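Local atomic coordinates of protein ACDH-11, isoform b (Caenorhabditis elegans, PDB entry 4Y9J), a protein that belongs to the acyl-CoA dehydrogenase family and, in this structure, holds flavin-adenine dinucleotide and the ligand UCC in its pockets. Residues A392-L395 with R396-T399; L457-F460 with S461-N465; I466-A469 with F470-V474. One frame throughout, in Å; residues are numbered along the deposited sequence.

Contact 1 (A392-L395 with R396-T399); sequences AMML and RLIT. With UCC (S-{(3S,5R,9R)-1-[(2R,3S,4R,5R)-5-(6-amino-9H-purin-9-yl)-4-hydroxy-3-(phosphonooxy)tetrahydrofuran-2-yl]-3,5,9-trihydroxy-8,8-dimethyl-3,5-dioxido-10,14-dioxo-2,4,6-trioxa-11,15-diaza-3lambda~5~,5lambda~5~-diphosphaheptadecan-17-yl} undecanethioate), chain F.
M394 and L397, three residues apart on helix 389-419, lie side by side and point the same way, the sulfur M394 SD resting 4.0 Å from the branch L397 CD2. The thioether chain does not run straight out: it bends at chi2 (-47°) and again at chi3, which also brings its methyl CE alongside the same leucine branch. Beside this pair, I398 N gives its hydrogen to M394 O over 2.8 Å, the donor tilted from the carbonyl plane, and the branch CG2 of I398 presses on that same oxygen. L397 N is bonded to M393 O at 3.0 Å, this time in the carbonyl plane. Further along, L395 O receives a weak bond from T399 N at 3.5 Å and also has T399 OG1 3.1 Å away, while the methyl L395 CD1 lies beside that hydroxyl. R396 leaves the helix on another course. With CG anti to the backbone N (chi1 178°) and a bend at chi2, its guanidinium is carried to the purine of UCC and takes it over a face: the base atom N1 stands 3.2 Å above the centre of the guanidinium plane. In the second shell, D455 forms a salt bridge with R396 NH2, and R458 and V459 of helix 449-461 also touch R396. L378 of helix 352-383 and Y535 of helix 524-545 touch M394, as do A469 and F470 of helix 466-478, and L371 and E374 pack on I398. One short piece of helix thus turns an apolar side to its neighbours and a cationic one to the ligand. Because R396 meets the base through a face, its N-H groups remain available for partners such as D455, whose carboxylate probably offsets the positive charge beside the purine.

Contact 2 (L457-F460 with S461-N465); sequences LRVF and SGKEN. With UCC (S-{(3S,5R,9R)-1-[(2R,3S,4R,5R)-5-(6-amino-9H-purin-9-yl)-4-hydroxy-3-(phosphonooxy)tetrahydrofuran-2-yl]-3,5,9-trihydroxy-8,8-dimethyl-3,5-dioxido-10,14-dioxo-2,4,6-trioxa-11,15-diaza-3lambda~5~,5lambda~5~-diphosphaheptadecan-17-yl} undecanethioate), chain F.
The turn that carries the chain from helix 449-461 toward helix 466-478 is tied back to the last part of the first helix by S461, whose hydroxyl OG donates to L457 O at 2.8 Å. With OG anti to the carbonyl carbon (chi1 -65°), the hydroxyl approaches from above the L457 carbonyl plane, 39° out of it. S461 N adds weak bonds to L457 O and R458 O, so L457 O takes the hydroxyl bond and, more weakly, the amide of the same residue. Beyond G462, K463 doubles back, bent at chi2, and lays CD 3.2 Å from V459 O. A water donates to F460 O at 3.0 Å and to E464 O, bridging the turn. This is a short connection between two successive helices in the mainly helical C-terminal part of an acyl-CoA dehydrogenase fold, and N465 N-caps the next helix through OD1 to L468 N. On the ligand side, the R458 guanidinium offers an edge to the phosphate oxygen O12 of UCC, which takes NE and NH2, each at 3.0 Å. NH2 also reaches OP3 of UCC, as does NH1 at 3.2 Å, while NH1 keeps a salt bridge with D455.

Contact 3 (I466-A469 with F470-V474); sequences ILLA and FGKRV
Four regular backbone bonds join I466-A469 to F470-V474 within the first turns of helix 466-478, all of similar length, with R473 N 2.9 Å from A469 O. F470 N donates to I466 O at 2.8 Å, and G471 N and K472 N repeat the pattern with L467 O and L468 O. Their N-H...O angles run from 159° to 170°, so the helix is well formed from its start. Outside this ladder, the K472 chain passes slantwise over the L468 branch on the exposed side: extended beyond CG, it brings CE over L468 CG at 3.8 Å, and its ammonium NZ lies equally close to the methyl L468 CD2. The helix lies within the range of the acyl-CoA dehydrogenase 11 C-terminal domain-like family, and its inner side is covered by helices 389-419, 486-512 and 524-545. The helical backbone sets F470 CB 3.5 Å from I466 O, and CG anti to the backbone N (chi1 179°) directs the ring inward, where L499 of helix 486-512 and I531 and I534 of helix 524-545 touch it. V474 CG2 sits 3.9 Å above one face of that F470 ring, offset toward the rim. A469 CB faces M393 and M394, and a turn later R473, bent at chi2, carries its guanidinium to a salt bridge with E374 of helix 352-383.

How the contacts relate
Contacts 1, 2 and 3 come in series along the chain, on helix 389-419, at the end of helix 449-461 with its following turn, and on helix 466-478. Their centres stand about 11 to 12 Å apart, on the same side of the chain's centre, and each touches the other two. K463 NZ of contact 2 reaches R396 CG at 3.4 Å, F460 CE1 lies 3.3 Å from I466 CG2 of contact 3, and M394 CE meets F470 N at 3.5 Å. Contacts 1 and 2 both touch UCC, R396 at the purine and R458 at a phosphate oxygen and the hydroxyl OP3. Contact 3 packs against both, the I466 side chain about 11 Å from UCC, so the pocket-lining helices also rest on helix 466-478.

Contact 1 (A392-L395 with R396-T399)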
loop_
_atom_site.group_PDB
_atom_site.type_symbol
_atom_site.label_atom_id
_atom_site.label_comp_id
_atom_site.label_asym_id
_atom_site.label_seq_id
_atom_site.Cartn_x
_atom_site.Cartn_y
_atom_site.Cartn_z
ATOM N N ALA B 392 -34.340 -39.715 5.423
ATOM C CA ALA B 392 -34.075 -38.773 6.524
ATOM C C ALA B 392 -32.744 -39.076 7.173
ATOM O O ALA B 392 -31.951 -38.170 7.439
ATOM C CB ALA B 392 -35.191 -38.865 7.547
ATOM N N MET B 393 -32.463 -40.362 7.425
ATOM C CA MET B 393 -31.164 -40.721 8.036
ATOM C C MET B 393 -29.981 -40.364 7.138
ATOM O O MET B 393 -28.978 -39.834 7.630
ATOM C CB MET B 393 -31.108 -42.207 8.443
ATOM C CG MET B 393 -31.948 -42.472 9.692
ATOM S SD MET B 393 -31.880 -44.197 10.237
ATOM C CE MET B 393 -33.113 -44.888 9.148
ATOM N N MET B 394 -30.088 -40.664 5.846
ATOM C CA MET B 394 -29.022 -40.371 4.911
ATOM C C MET B 394 -28.763 -38.865 4.755
ATOM O O MET B 394 -27.615 -38.454 4.510
ATOM C CB MET B 394 -29.282 -41.023 3.550
ATOM C CG MET B 394 -29.108 -42.529 3.544
ATOM S SD MET B 394 -27.586 -43.034 4.346
ATOM C CE MET B 394 -28.147 -43.393 6.020
ATOM N N LEU B 395 -29.784 -38.027 4.932
ATOM C CA LEU B 395 -29.551 -36.566 4.925
ATOM C C LEU B 395 -28.688 -36.161 6.091
ATOM O O LEU B 395 -27.756 -35.392 5.927
ATOM C CB LEU B 395 -30.861 -35.777 5.014
ATOM C CG LEU B 395 -30.815 -34.248 5.052
ATOM C CD1 LEU B 395 -29.951 -33.601 3.959
ATOM C CD2 LEU B 395 -32.237 -33.716 5.045
ATOM N N ARG B 396 -28.952 -36.717 7.261
ATOM C CA ARG B 396 -28.196 -36.313 8.454
ATOM C C ARG B 396 -26.754 -36.786 8.401
ATOM O O ARG B 396 -25.828 -36.049 8.828
ATOM C CB ARG B 396 -28.884 -36.842 9.723
ATOM C CG ARG B 396 -28.109 -36.499 11.002
ATOM C CD ARG B 396 -28.061 -35.024 11.371
ATOM N NE ARG B 396 -27.267 -34.773 12.571
ATOM C CZ ARG B 396 -25.968 -34.418 12.583
ATOM N NH1 ARG B 396 -25.277 -34.198 11.450
ATOM N NH2 ARG B 396 -25.362 -34.251 13.760
ATOM N N LEU B 397 -26.570 -37.972 7.821
ATOM C CA LEU B 397 -25.249 -38.588 7.660
ATOM C C LEU B 397 -24.417 -37.922 6.543
ATOM O O LEU B 397 -23.212 -37.633 6.724
ATOM C CB LEU B 397 -25.390 -40.064 7.325
ATOM C CG LEU B 397 -24.076 -40.756 7.009
ATOM C CD1 LEU B 397 -23.193 -40.700 8.253
ATOM C CD2 LEU B 397 -24.302 -42.176 6.519
ATOM N N ILE B 398 -25.036 -37.715 5.385
ATOM C CA ILE B 398 -24.328 -37.211 4.213
ATOM C C ILE B 398 -23.746 -35.797 4.348
ATOM O O ILE B 398 -22.733 -35.501 3.770
ATOM C CB ILE B 398 -25.160 -37.361 2.933
ATOM C CG1 ILE B 398 -24.250 -37.382 1.707
ATOM C CG2 ILE B 398 -26.175 -36.248 2.798
ATOM C CD1 ILE B 398 -24.999 -37.664 0.435
ATOM N N THR B 399 -24.379 -34.942 5.129
ATOM C CA THR B 399 -24.025 -33.572 5.186
ATOM C C THR B 399 -22.594 -33.413 5.715
ATOM O O THR B 399 -21.736 -32.800 5.026
ATOM C CB THR B 399 -25.079 -32.804 6.007
ATOM O OG1 THR B 399 -26.250 -32.739 5.224
ATOM C CG2 THR B 399 -24.631 -31.413 6.198
HETATM O OA1 UCC F . -17.057 -20.997 10.184
HETATM C CA1 UCC F . -18.125 -20.272 10.149
HETATM C CA2 UCC F . -18.589 -19.305 9.053
HETATM C CA3 UCC F . -17.978 -19.379 7.689
HETATM C CA4 UCC F . -19.049 -19.208 6.560
HETATM C CA5 UCC F . -19.211 -20.535 5.806
HETATM C CA6 UCC F . -19.303 -20.319 4.336
HETATM C CA7 UCC F . -19.464 -21.630 3.583
HETATM C CA8 UCC F . -19.709 -21.047 2.249
HETATM C CA9 UCC F . -19.028 -21.548 1.093
HETATM C C10 UCC F . -18.106 -20.593 0.480
HETATM C C11 UCC F . -16.774 -21.311 0.647
HETATM S S UCC F . -19.275 -20.177 11.360
HETATM C CP1 UCC F . -18.754 -21.252 12.751
HETATM C CP2 UCC F . -18.645 -22.710 12.425
HETATM N NP1 UCC F . -18.507 -23.550 13.632
HETATM C CP3 UCC F . -18.697 -24.863 13.490
HETATM O OP1 UCC F . -18.855 -25.429 12.408
HETATM C CP4 UCC F . -18.786 -25.680 14.763
HETATM C CP5 UCC F . -17.811 -26.863 14.674
HETATM N NP2 UCC F . -18.134 -27.655 15.853
HETATM C CP6 UCC F . -19.124 -28.544 15.917
HETATM O OP2 UCC F . -19.801 -28.870 14.952
HETATM C CP8 UCC F . -19.274 -29.225 17.262
HETATM O OP3 UCC F . -19.457 -30.657 17.043
HETATM C CPB UCC F . -20.501 -28.866 18.067
HETATM C CP7 UCC F . -21.859 -28.763 17.356
HETATM C CP9 UCC F . -20.336 -27.285 18.140
HETATM C CPA UCC F . -20.347 -29.068 19.590
HETATM O O7 UCC F . -21.555 -28.633 20.263
HETATM P P2 UCC F . -21.901 -29.188 21.745
HETATM O O21 UCC F . -23.177 -28.540 22.259
HETATM O O22 UCC F . -20.573 -29.209 22.514
HETATM O O6 UCC F . -22.156 -30.754 21.383
HETATM P P1 UCC F . -23.488 -31.612 21.543
HETATM O O11 UCC F . -23.975 -31.689 22.983
HETATM O O12 UCC F . -23.146 -32.877 20.814
HETATM O "O5'" UCC F . -24.532 -30.693 20.621
HETATM C "C5'" UCC F . -25.707 -30.102 21.227
HETATM C "C4'" UCC F . -26.990 -30.469 20.456
HETATM C "C3'" UCC F . -27.218 -31.977 20.438
HETATM O "O3'" UCC F . -28.615 -32.129 20.406
HETATM P P3 UCC F . -29.419 -32.802 21.588
HETATM O O33 UCC F . -30.851 -32.626 21.135
HETATM O O32 UCC F . -29.175 -31.899 22.774
HETATM O O31 UCC F . -28.856 -34.244 21.653
HETATM C "C2'" UCC F . -26.636 -32.476 19.122
HETATM O "O2'" UCC F . -27.314 -33.586 18.537
HETATM O "O4'" UCC F . -26.863 -30.065 19.077
HETATM C "C1'" UCC F . -26.934 -31.235 18.271
HETATM N N9 UCC F . -26.107 -31.075 17.066
HETATM C C4 UCC F . -26.599 -31.260 15.846
HETATM N N3 UCC F . -27.821 -31.531 15.327
HETATM C C8 UCC F . -24.782 -30.804 17.023
HETATM N N7 UCC F . -24.394 -30.763 15.735
HETATM C C5 UCC F . -25.466 -31.025 14.954
HETATM C C6 UCC F . -25.754 -31.082 13.495
HETATM N N6 UCC F . -24.744 -30.870 12.614
HETATM N N1 UCC F . -27.023 -31.423 13.102
HETATM C C2 UCC F . -28.008 -31.637 14.000
#

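Contact 2 (L457-F460 with S461-N465)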
loop_
_atom_site.group_PDB
_atom_site.type_symbol
_atom_site.label_atom_id
_atom_site.label_comp_id
_atom_site.label_asym_id
_atom_site.label_seq_id
_atom_site.Cartn_x
_atom_site.Cartn_y
_atom_site.Cartn_z
ATOM N N LEU B 457 -19.653 -39.538 13.837
ATOM C CA LEU B 457 -19.809 -40.428 14.988
ATOM C C LEU B 457 -21.001 -40.017 15.892
ATOM O O LEU B 457 -21.725 -40.867 16.400
ATOM C CB LEU B 457 -18.516 -40.512 15.795
ATOM C CG LEU B 457 -17.325 -41.128 15.052
ATOM C CD1 LEU B 457 -16.237 -41.321 16.091
ATOM C CD2 LEU B 457 -17.643 -42.466 14.352
ATOM N N ARG B 458 -21.221 -38.726 16.110
ATOM C CA ARG B 458 -22.433 -38.315 16.812
ATOM C C ARG B 458 -23.681 -38.846 16.068
ATOM O O ARG B 458 -24.679 -39.282 16.717
ATOM C CB ARG B 458 -22.455 -36.795 16.920
ATOM C CG ARG B 458 -23.772 -36.190 17.442
ATOM C CD ARG B 458 -23.815 -34.696 17.092
ATOM N NE ARG B 458 -22.957 -33.928 17.980
ATOM C CZ ARG B 458 -21.846 -33.260 17.645
ATOM N NH1 ARG B 458 -21.398 -33.171 16.385
ATOM N NH2 ARG B 458 -21.178 -32.646 18.615
ATOM N N VAL B 459 -23.652 -38.818 14.728
ATOM C CA VAL B 459 -24.764 -39.364 13.928
ATOM C C VAL B 459 -25.063 -40.813 14.275
ATOM O O VAL B 459 -26.240 -41.196 14.469
ATOM C CB VAL B 459 -24.603 -39.142 12.407
ATOM C CG1 VAL B 459 -25.812 -39.745 11.677
ATOM C CG2 VAL B 459 -24.586 -37.662 12.129
ATOM N N PHE B 460 -24.032 -41.630 14.366
ATOM C CA PHE B 460 -24.190 -43.081 14.746
ATOM C C PHE B 460 -24.602 -43.341 16.212
ATOM O O PHE B 460 -25.271 -44.316 16.536
ATOM C CB PHE B 460 -22.909 -43.820 14.425
ATOM C CG PHE B 460 -22.668 -43.981 12.943
ATOM C CD1 PHE B 460 -23.504 -44.751 12.182
ATOM C CD2 PHE B 460 -21.604 -43.418 12.328
ATOM C CE1 PHE B 460 -23.276 -44.940 10.826
ATOM C CE2 PHE B 460 -21.369 -43.618 10.981
ATOM C CZ PHE B 460 -22.215 -44.344 10.224
ATOM N N SER B 461 -24.299 -42.382 17.067
ATOM C CA SER B 461 -24.519 -42.470 18.503
ATOM C C SER B 461 -25.922 -42.274 19.058
ATOM O O SER B 461 -26.161 -42.665 20.178
ATOM C CB SER B 461 -23.604 -41.438 19.166
ATOM O OG SER B 461 -22.274 -41.831 18.923
ATOM N N GLY B 462 -26.811 -41.587 18.361
ATOM C CA GLY B 462 -28.136 -41.361 18.942
ATOM C C GLY B 462 -28.652 -42.740 19.294
ATOM O O GLY B 462 -28.782 -43.101 20.487
ATOM N N LYS B 463 -29.105 -43.469 18.286
ATOM C CA LYS B 463 -30.007 -42.899 17.313
ATOM C C LYS B 463 -31.051 -43.969 16.901
ATOM O O LYS B 463 -31.690 -44.639 17.751
ATOM C CB LYS B 463 -29.226 -42.314 16.111
ATOM C CG LYS B 463 -29.996 -41.197 15.384
ATOM C CD LYS B 463 -29.113 -39.975 15.059
ATOM C CE LYS B 463 -29.988 -38.866 14.505
ATOM N NZ LYS B 463 -29.102 -37.795 14.018
ATOM N N GLU B 464 -31.254 -44.057 15.590
ATOM C CA GLU B 464 -31.752 -45.224 14.928
ATOM C C GLU B 464 -30.543 -45.794 14.174
ATOM O O GLU B 464 -29.419 -45.242 14.217
ATOM C CB GLU B 464 -32.894 -44.860 13.955
ATOM C CG GLU B 464 -33.821 -43.714 14.385
ATOM C CD GLU B 464 -33.313 -42.328 13.987
ATOM O OE1 GLU B 464 -32.215 -42.207 13.405
ATOM O OE2 GLU B 464 -34.015 -41.334 14.262
ATOM N N ASN B 465 -30.768 -46.898 13.494
ATOM C CA ASN B 465 -29.703 -47.675 12.897
ATOM C C ASN B 465 -29.216 -47.029 11.604
ATOM O O ASN B 465 -29.641 -47.397 10.489
ATOM C CB ASN B 465 -30.142 -49.123 12.656
ATOM C CG ASN B 465 -28.958 -50.047 12.558
ATOM O OD1 ASN B 465 -27.845 -49.623 12.185
ATOM N ND2 ASN B 465 -29.159 -51.294 12.930
HETATM O OA1 UCC F . -17.057 -20.997 10.184
HETATM C CA1 UCC F . -18.125 -20.272 10.149
HETATM C CA2 UCC F . -18.589 -19.305 9.053
HETATM C CA3 UCC F . -17.978 -19.379 7.689
HETATM C CA4 UCC F . -19.049 -19.208 6.560
HETATM C CA5 UCC F . -19.211 -20.535 5.806
HETATM C CA6 UCC F . -19.303 -20.319 4.336
HETATM C CA7 UCC F . -19.464 -21.630 3.583
HETATM C CA8 UCC F . -19.709 -21.047 2.249
HETATM C CA9 UCC F . -19.028 -21.548 1.093
HETATM C C10 UCC F . -18.106 -20.593 0.480
HETATM C C11 UCC F . -16.774 -21.311 0.647
HETATM S S UCC F . -19.275 -20.177 11.360
HETATM C CP1 UCC F . -18.754 -21.252 12.751
HETATM C CP2 UCC F . -18.645 -22.710 12.425
HETATM N NP1 UCC F . -18.507 -23.550 13.632
HETATM C CP3 UCC F . -18.697 -24.863 13.490
HETATM O OP1 UCC F . -18.855 -25.429 12.408
HETATM C CP4 UCC F . -18.786 -25.680 14.763
HETATM C CP5 UCC F . -17.811 -26.863 14.674
HETATM N NP2 UCC F . -18.134 -27.655 15.853
HETATM C CP6 UCC F . -19.124 -28.544 15.917
HETATM O OP2 UCC F . -19.801 -28.870 14.952
HETATM C CP8 UCC F . -19.274 -29.225 17.262
HETATM O OP3 UCC F . -19.457 -30.657 17.043
HETATM C CPB UCC F . -20.501 -28.866 18.067
HETATM C CP7 UCC F . -21.859 -28.763 17.356
HETATM C CP9 UCC F . -20.336 -27.285 18.140
HETATM C CPA UCC F . -20.347 -29.068 19.590
HETATM O O7 UCC F . -21.555 -28.633 20.263
HETATM P P2 UCC F . -21.901 -29.188 21.745
HETATM O O21 UCC F . -23.177 -28.540 22.259
HETATM O O22 UCC F . -20.573 -29.209 22.514
HETATM O O6 UCC F . -22.156 -30.754 21.383
HETATM P P1 UCC F . -23.488 -31.612 21.543
HETATM O O11 UCC F . -23.975 -31.689 22.983
HETATM O O12 UCC F . -23.146 -32.877 20.814
HETATM O "O5'" UCC F . -24.532 -30.693 20.621
HETATM C "C5'" UCC F . -25.707 -30.102 21.227
HETATM C "C4'" UCC F . -26.990 -30.469 20.456
HETATM C "C3'" UCC F . -27.218 -31.977 20.438
HETATM O "O3'" UCC F . -28.615 -32.129 20.406
HETATM P P3 UCC F . -29.419 -32.802 21.588
HETATM O O33 UCC F . -30.851 -32.626 21.135
HETATM O O32 UCC F . -29.175 -31.899 22.774
HETATM O O31 UCC F . -28.856 -34.244 21.653
HETATM C "C2'" UCC F . -26.636 -32.476 19.122
HETATM O "O2'" UCC F . -27.314 -33.586 18.537
HETATM O "O4'" UCC F . -26.863 -30.065 19.077
HETATM C "C1'" UCC F . -26.934 -31.235 18.271
HETATM N N9 UCC F . -26.107 -31.075 17.066
HETATM C C4 UCC F . -26.599 -31.260 15.846
HETATM N N3 UCC F . -27.821 -31.531 15.327
HETATM C C8 UCC F . -24.782 -30.804 17.023
HETATM N N7 UCC F . -24.394 -30.763 15.735
HETATM C C5 UCC F . -25.466 -31.025 14.954
HETATM C C6 UCC F . -25.754 -31.082 13.495
HETATM N N6 UCC F . -24.744 -30.870 12.614
HETATM N N1 UCC F . -27.023 -31.423 13.102
HETATM C C2 UCC F . -28.008 -31.637 14.000
HETATM O O HOH W 1 -26.345 -46.150 14.386
#

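Contact 3 (I466-A469 with F470-V474)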
loop_
_atom_site.group_PDB
_atom_site.type_symbol
_atom_site.label_atom_id
_atom_site.label_comp_id
_atom_site.label_asym_id
_atom_site.label_seq_id
_atom_site.Cartn_x
_atom_site.Cartn_y
_atom_site.Cartn_z
ATOM N N ILE B 466 -28.306 -46.055 11.773
ATOM C CA ILE B 466 -27.765 -45.312 10.632
ATOM C C ILE B 466 -27.014 -46.276 9.728
ATOM O O ILE B 466 -27.126 -46.206 8.519
ATOM C CB ILE B 466 -26.865 -44.082 11.034
ATOM C CG1 ILE B 466 -27.708 -42.862 11.402
ATOM C CG2 ILE B 466 -26.110 -43.605 9.848
ATOM C CD1 ILE B 466 -28.314 -42.979 12.780
ATOM N N LEU B 467 -26.272 -47.212 10.298
ATOM C CA LEU B 467 -25.534 -48.141 9.450
ATOM C C LEU B 467 -26.425 -49.059 8.583
ATOM O O LEU B 467 -26.164 -49.258 7.401
ATOM C CB LEU B 467 -24.616 -48.995 10.302
ATOM C CG LEU B 467 -23.508 -49.664 9.490
ATOM C CD1 LEU B 467 -22.468 -48.594 9.258
ATOM C CD2 LEU B 467 -22.975 -50.961 10.155
ATOM N N LEU B 468 -27.453 -49.641 9.177
ATOM C CA LEU B 468 -28.438 -50.408 8.399
ATOM C C LEU B 468 -29.022 -49.597 7.220
ATOM O O LEU B 468 -29.103 -50.055 6.040
ATOM C CB LEU B 468 -29.593 -50.821 9.301
ATOM C CG LEU B 468 -30.690 -51.556 8.544
ATOM C CD1 LEU B 468 -30.157 -52.877 7.999
ATOM C CD2 LEU B 468 -31.949 -51.812 9.399
ATOM N N ALA B 469 -29.450 -48.387 7.576
ATOM C CA ALA B 469 -29.985 -47.445 6.608
ATOM C C ALA B 469 -29.011 -47.147 5.475
ATOM O O ALA B 469 -29.394 -47.155 4.297
ATOM C CB ALA B 469 -30.333 -46.145 7.315
ATOM N N PHE B 470 -27.748 -46.909 5.829
ATOM C CA PHE B 470 -26.746 -46.691 4.819
ATOM C C PHE B 470 -26.643 -47.914 3.907
ATOM O O PHE B 470 -26.600 -47.771 2.673
ATOM C CB PHE B 470 -25.407 -46.409 5.514
ATOM C CG PHE B 470 -24.255 -46.184 4.577
ATOM C CD1 PHE B 470 -24.330 -45.242 3.577
ATOM C CD2 PHE B 470 -23.059 -46.916 4.736
ATOM C CE1 PHE B 470 -23.234 -45.013 2.745
ATOM C CE2 PHE B 470 -21.988 -46.720 3.893
ATOM C CZ PHE B 470 -22.077 -45.752 2.903
ATOM N N GLY B 471 -26.613 -49.119 4.515
ATOM C CA GLY B 471 -26.551 -50.367 3.742
ATOM C C GLY B 471 -27.752 -50.491 2.751
ATOM O O GLY B 471 -27.621 -50.908 1.556
ATOM N N LYS B 472 -28.931 -50.123 3.252
ATOM C CA LYS B 472 -30.148 -50.090 2.409
ATOM C C LYS B 472 -30.040 -49.124 1.233
ATOM O O LYS B 472 -30.346 -49.515 0.093
ATOM C CB LYS B 472 -31.364 -49.701 3.222
ATOM C CG LYS B 472 -31.776 -50.798 4.152
ATOM C CD LYS B 472 -32.991 -50.432 4.952
ATOM C CE LYS B 472 -33.343 -51.654 5.768
ATOM N NZ LYS B 472 -34.505 -51.328 6.617
ATOM N N ARG B 473 -29.589 -47.884 1.493
ATOM C CA ARG B 473 -29.355 -46.919 0.405
ATOM C C ARG B 473 -28.340 -47.452 -0.638
ATOM O O ARG B 473 -28.594 -47.447 -1.862
ATOM C CB ARG B 473 -28.952 -45.536 0.975
ATOM C CG ARG B 473 -28.754 -44.410 -0.055
ATOM C CD ARG B 473 -29.998 -44.163 -0.889
ATOM N NE ARG B 473 -29.810 -43.187 -1.962
ATOM C CZ ARG B 473 -30.289 -43.330 -3.198
ATOM N NH1 ARG B 473 -30.963 -44.392 -3.539
ATOM N NH2 ARG B 473 -30.108 -42.396 -4.106
ATOM N N VAL B 474 -27.205 -47.956 -0.149
ATOM C CA VAL B 474 -26.223 -48.465 -1.083
ATOM C C VAL B 474 -26.797 -49.575 -1.938
ATOM O O VAL B 474 -26.617 -49.576 -3.137
ATOM C CB VAL B 474 -24.954 -48.968 -0.396
ATOM C CG1 VAL B 474 -24.030 -49.626 -1.412
ATOM C CG2 VAL B 474 -24.230 -47.827 0.255
#